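Side-chain contacts in 2S Albumin protein (Dolichos, PDB 6IX1), which is of unproven function but is a seed albumin with hemopexin motifs, consistent with a role in seed storage: residues Thr100-Met105 and Asp116-Ala121; Arg140-Tyr143 and Leu148-Thr151. All coordinates share one frame; numbering follows the deposited sequence.

Contact 1 comes first along the chain. It closes the segment between helix 102-105 and strand 120-123, which contains no regular secondary structure. This ties the end of one antiparallel sheet to the start of the next. Contact 2 opens only after contact 1 has closed, so the two lie in series and neither nest nor cross. It closes the short turn between strands 137-142 and 148-149, within the second of these sheets. Their centres are 14 Å apart and they do not touch. Lys-146, in the turn closed by contact 2, bonds to the carbonyl oxygen of Met-105 and so links that turn to the helix of contact 1.

Contact 1: residues Thr100-Met105 and Asp116-Ala121; sequences TTIAEM and DGIDSA
Ile-102 meets Gly-117 and Ile-118 through one methyl group. Its CD1 lies against the backbone at Gly-117, 3.7 Å from Gly-117 N. The same CD1 touches the flank of the next side chain, 4.1 Å from Ile-118 CG1. No hydrogen bond joins the two segments, so the contact is purely van der Waals. In Ile-102, CG1 stands anti to the carbonyl carbon (chi1 -67°), and the branch then runs on extended. This carries CD1 out from the first turn of the helix to the neighbouring chain segment. Gly-117 presents only backbone here, and the side chain of Asp-116 starts out away from the helix.

A capping box sets the helix start that holds Ile-102. Thr-101 is the N-cap. Its OG1 accepts from the backbone of Glu-104, with Glu-104 N 3.2 Å from Thr-101 OG1. The same hydroxyl donates to the carboxylate, with Thr-101 OG1 2.7 Å from Glu-104 OE2, and it uses the anti lone pair of OE2. A weak bond from Thr-101 N to Glu-104 OE2 completes the box. The first helical turn is closed by Met-105 N and Thr-101 O, 2.9 Å apart.

Phe-76 of strand 72-77 touches both isoleucines, and Leu-109 also packs on Ile-102. Beyond Ile-118, Asp-119 and Ser-120 form a classic beta bulge opposite Phe-133. The arrangement fits the four-bladed propeller of hemopexin-like proteins: a short helix after the last strand of one blade packs on the segment that enters the first strand of the next.

Contact 2: residues Arg140-Tyr143 and Leu148-Thr151; sequences RIAY and LVGT. With SO4 (sulfate ion), chain E.
Arg-140 and Ile-141 run antiparallel to Leu-148 and Val-149, with Val-149 N donating to Arg-140 O (2.8 Å, 166°) beside the non-hydrogen-bonded pair Ile-141 and Leu-148. The side chain of Arg-140 crosses to the other strand. Its CG sits beside the backbone N (chi1 -45°), and a bend at the next torsion brings the guanidinium over to Val-149. There Arg-140 NH2 donates to Val-149 O at 2.7 Å. The oxygen lies in the guanidinium plane, at its edge, but the donor is tilted from the plane of the Val-149 carbonyl.

A different part of the guanidinium edge grips a sulfate ion, probably from the crystallisation liquor. Arg-140 NE is 2.8 Å from sulfate O4, and Arg-140 NH1 is 3.0 Å from the same oxygen. Two bonds thus converge on O4 while NH2 stays on the protein, which should fix the rotation of the group. Tyr-131, Tyr-138 and Gly-199 complete the sulfate site. A water adds a second bond to Val-149 O, accepts from Arg-140 N and also donates to Thr-151 O.

Val-149 CG2 rests 4.2 Å from Ala-142 CB. Leu-148 CD1 reaches to 3.5 Å from Arg-140 O, on the Ile-141 side of the sheet.

The hairpin forms part of a propeller blade. Strand 129-134 flanks strand 137-142, and its Glu-129 touches both Arg-140 and Val-149. On the other face Ile-141 packs on Leu-132 and Phe-106, and Leu-148 on Val-108, in the loop that follows helix 102-105.

Contact 1: residues Thr100-Met105 and Asp116-Ala121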
loop_
_atom_site.group_PDB
_atom_site.type_symbol
_atom_site.label_atom_id
_atom_site.label_comp_id
_atom_site.label_asym_id
_atom_site.label_seq_id
_atom_site.Cartn_x
_atom_site.Cartn_y
_atom_site.Cartn_z
ATOM N N THR A 100 3.401 2.099 17.627
ATOM C CA THR A 100 2.269 2.371 18.541
ATOM C C THR A 100 0.990 1.871 17.899
ATOM O O THR A 100 1.036 1.358 16.806
ATOM C CB THR A 100 2.217 3.861 18.903
ATOM O OG1 THR A 100 1.324 4.061 19.978
ATOM C CG2 THR A 100 1.824 4.720 17.724
ATOM N N THR A 101 -0.135 2.065 18.577
ATOM C CA THR A 101 -1.412 1.670 17.961
ATOM C C THR A 101 -1.814 2.658 16.866
ATOM O O THR A 101 -1.443 3.834 16.924
ATOM C CB THR A 101 -2.541 1.475 18.966
ATOM O OG1 THR A 101 -2.812 2.764 19.518
ATOM C CG2 THR A 101 -2.244 0.392 19.978
ATOM N N ILE A 102 -2.663 2.221 15.966
ATOM C CA ILE A 102 -3.192 3.129 14.910
ATOM C C ILE A 102 -3.857 4.334 15.559
ATOM O O ILE A 102 -3.720 5.457 15.110
ATOM C CB ILE A 102 -4.136 2.373 13.973
ATOM C CG1 ILE A 102 -3.328 1.345 13.184
ATOM C CG2 ILE A 102 -4.952 3.351 13.098
ATOM C CD1 ILE A 102 -4.205 0.300 12.558
ATOM N N ALA A 103 -4.668 4.077 16.575
ATOM C CA ALA A 103 -5.439 5.163 17.225
ATOM C C ALA A 103 -4.517 6.128 17.924
ATOM O O ALA A 103 -4.906 7.325 18.022
ATOM C CB ALA A 103 -6.409 4.564 18.186
ATOM N N GLU A 104 -3.389 5.697 18.437
ATOM C CA GLU A 104 -2.431 6.620 19.027
ATOM C C GLU A 104 -1.641 7.377 17.946
ATOM O O GLU A 104 -1.374 8.580 18.112
ATOM C CB GLU A 104 -1.519 5.887 19.963
ATOM C CG GLU A 104 -2.165 5.463 21.265
ATOM C CD GLU A 104 -1.211 4.548 21.977
ATOM O OE1 GLU A 104 -0.479 5.022 22.857
ATOM O OE2 GLU A 104 -1.226 3.308 21.655
ATOM N N MET A 105 -1.320 6.743 16.823
ATOM C CA MET A 105 -0.587 7.398 15.730
ATOM C C MET A 105 -1.468 8.478 15.089
ATOM O O MET A 105 -0.986 9.521 14.721
ATOM C CB MET A 105 -0.109 6.380 14.707
ATOM C CG MET A 105 0.808 6.958 13.721
ATOM S SD MET A 105 2.414 7.450 14.347
ATOM C CE MET A 105 3.224 5.843 14.302
ATOM N N ASP A 116 -8.527 -0.887 14.432
ATOM C CA ASP A 116 -7.998 -2.243 14.702
ATOM C C ASP A 116 -7.149 -2.771 13.548
ATOM O O ASP A 116 -6.622 -3.868 13.658
ATOM C CB ASP A 116 -9.140 -3.241 14.970
ATOM C CG ASP A 116 -9.993 -2.919 16.173
ATOM O OD1 ASP A 116 -9.390 -2.542 17.138
ATOM O OD2 ASP A 116 -11.222 -3.110 16.094
ATOM N N GLY A 117 -7.049 -2.012 12.467
ATOM C CA GLY A 117 -6.292 -2.440 11.283
ATOM C C GLY A 117 -6.764 -1.696 10.088
ATOM O O GLY A 117 -7.907 -1.335 9.982
ATOM N N ILE A 118 -5.855 -1.587 9.126
ATOM C CA ILE A 118 -6.157 -1.033 7.798
ATOM C C ILE A 118 -5.856 -2.103 6.767
ATOM O O ILE A 118 -4.763 -2.716 6.872
ATOM C CB ILE A 118 -5.403 0.316 7.600
ATOM C CG1 ILE A 118 -5.626 1.256 8.806
ATOM C CG2 ILE A 118 -5.815 0.943 6.277
ATOM C CD1 ILE A 118 -5.048 2.579 8.670
ATOM N N ASP A 119 -6.724 -2.270 5.767
ATOM C CA ASP A 119 -6.406 -3.297 4.757
ATOM C C ASP A 119 -5.386 -2.779 3.759
ATOM O O ASP A 119 -4.507 -3.585 3.374
ATOM C CB ASP A 119 -7.667 -3.678 3.986
ATOM C CG ASP A 119 -8.723 -4.466 4.762
ATOM O OD1 ASP A 119 -8.367 -5.016 5.847
ATOM O OD2 ASP A 119 -9.879 -4.480 4.339
ATOM N N SER A 120 -5.536 -1.566 3.305
ATOM C CA SER A 120 -4.705 -1.102 2.202
ATOM C C SER A 120 -4.690 0.407 2.188
ATOM O O SER A 120 -5.593 1.012 2.822
ATOM C CB SER A 120 -5.206 -1.602 0.851
ATOM O OG SER A 120 -4.233 -1.567 -0.138
ATOM N N ALA A 121 -3.750 0.997 1.470
ATOM C CA ALA A 121 -3.645 2.424 1.388
ATOM C C ALA A 121 -2.847 2.839 0.184
ATOM O O ALA A 121 -1.969 2.043 -0.223
ATOM C CB ALA A 121 -2.982 2.951 2.594
#

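Contact 2: residues Arg140-Tyr143 and Leu148-Thr151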
loop_
_atom_site.group_PDB
_atom_site.type_symbol
_atom_site.label_atom_id
_atom_site.label_comp_id
_atom_site.label_asym_id
_atom_site.label_seq_id
_atom_site.Cartn_x
_atom_site.Cartn_y
_atom_site.Cartn_z
ATOM N N ARG A 140 -9.884 9.101 3.661
ATOM C CA ARG A 140 -8.633 9.760 3.324
ATOM C C ARG A 140 -8.068 10.473 4.525
ATOM O O ARG A 140 -8.832 11.185 5.204
ATOM C CB ARG A 140 -8.837 10.811 2.248
ATOM C CG ARG A 140 -9.674 10.505 1.031
ATOM C CD ARG A 140 -10.440 11.746 0.731
ATOM N NE ARG A 140 -11.692 11.471 0.113
ATOM C CZ ARG A 140 -12.890 11.554 0.657
ATOM N NH1 ARG A 140 -13.894 11.402 -0.161
ATOM N NH2 ARG A 140 -13.115 11.978 1.882
ATOM N N ILE A 141 -6.775 10.318 4.723
ATOM C CA ILE A 141 -6.064 11.074 5.766
ATOM C C ILE A 141 -5.053 11.989 5.092
ATOM O O ILE A 141 -4.394 11.563 4.164
ATOM C CB ILE A 141 -5.520 10.136 6.831
ATOM C CG1 ILE A 141 -5.117 10.869 8.099
ATOM C CG2 ILE A 141 -4.412 9.296 6.245
ATOM C CD1 ILE A 141 -5.236 10.043 9.311
ATOM N N ALA A 142 -4.893 13.173 5.635
ATOM C CA ALA A 142 -3.761 14.050 5.268
ATOM C C ALA A 142 -2.669 13.698 6.254
ATOM O O ALA A 142 -2.819 13.855 7.456
ATOM C CB ALA A 142 -4.168 15.502 5.376
ATOM N N TYR A 143 -1.544 13.127 5.791
ATOM C CA TYR A 143 -0.552 12.517 6.709
ATOM C C TYR A 143 0.128 13.560 7.578
ATOM O O TYR A 143 0.628 13.218 8.589
ATOM C CB TYR A 143 0.427 11.588 6.005
ATOM C CG TYR A 143 1.400 12.269 5.070
ATOM C CD1 TYR A 143 2.484 13.006 5.541
ATOM C CD2 TYR A 143 1.211 12.238 3.712
ATOM C CE1 TYR A 143 3.337 13.679 4.695
ATOM C CE2 TYR A 143 2.060 12.846 2.854
ATOM C CZ TYR A 143 3.134 13.589 3.333
ATOM O OH TYR A 143 3.967 14.229 2.485
ATOM N N LEU A 148 -8.484 13.554 9.272
ATOM C CA LEU A 148 -9.313 12.733 8.410
ATOM C C LEU A 148 -9.951 13.792 7.498
ATOM O O LEU A 148 -10.568 14.753 8.004
ATOM C CB LEU A 148 -10.303 11.913 9.263
ATOM C CG LEU A 148 -11.200 10.982 8.507
ATOM C CD1 LEU A 148 -10.434 9.780 8.015
ATOM C CD2 LEU A 148 -12.341 10.616 9.393
ATOM N N VAL A 149 -9.892 13.614 6.224
ATOM C CA VAL A 149 -10.489 14.449 5.193
ATOM C C VAL A 149 -11.864 13.853 4.883
ATOM O O VAL A 149 -11.912 12.821 4.171
ATOM C CB VAL A 149 -9.568 14.549 3.998
ATOM C CG1 VAL A 149 -10.137 15.411 2.941
ATOM C CG2 VAL A 149 -8.259 15.114 4.428
ATOM N N GLY A 150 -12.921 14.538 5.332
ATOM C CA GLY A 150 -14.281 14.040 5.109
ATOM C C GLY A 150 -14.670 12.873 5.961
ATOM O O GLY A 150 -14.340 12.791 7.189
ATOM N N THR A 151 -15.353 11.941 5.308
ATOM C CA THR A 151 -15.989 10.855 6.058
ATOM C C THR A 151 -15.571 9.542 5.496
ATOM O O THR A 151 -14.931 9.504 4.413
ATOM C CB THR A 151 -17.504 11.025 6.063
ATOM O OG1 THR A 151 -18.043 10.713 4.762
ATOM C CG2 THR A 151 -17.929 12.377 6.585
HETATM S S SO4 E . -11.834 10.896 -3.555
HETATM O O1 SO4 E . -10.659 11.773 -3.175
HETATM O O2 SO4 E . -11.118 10.166 -4.604
HETATM O O3 SO4 E . -12.739 11.819 -4.012
HETATM O O4 SO4 E . -12.187 10.203 -2.378
HETATM O O HOH W 1 -12.197 10.264 4.905
#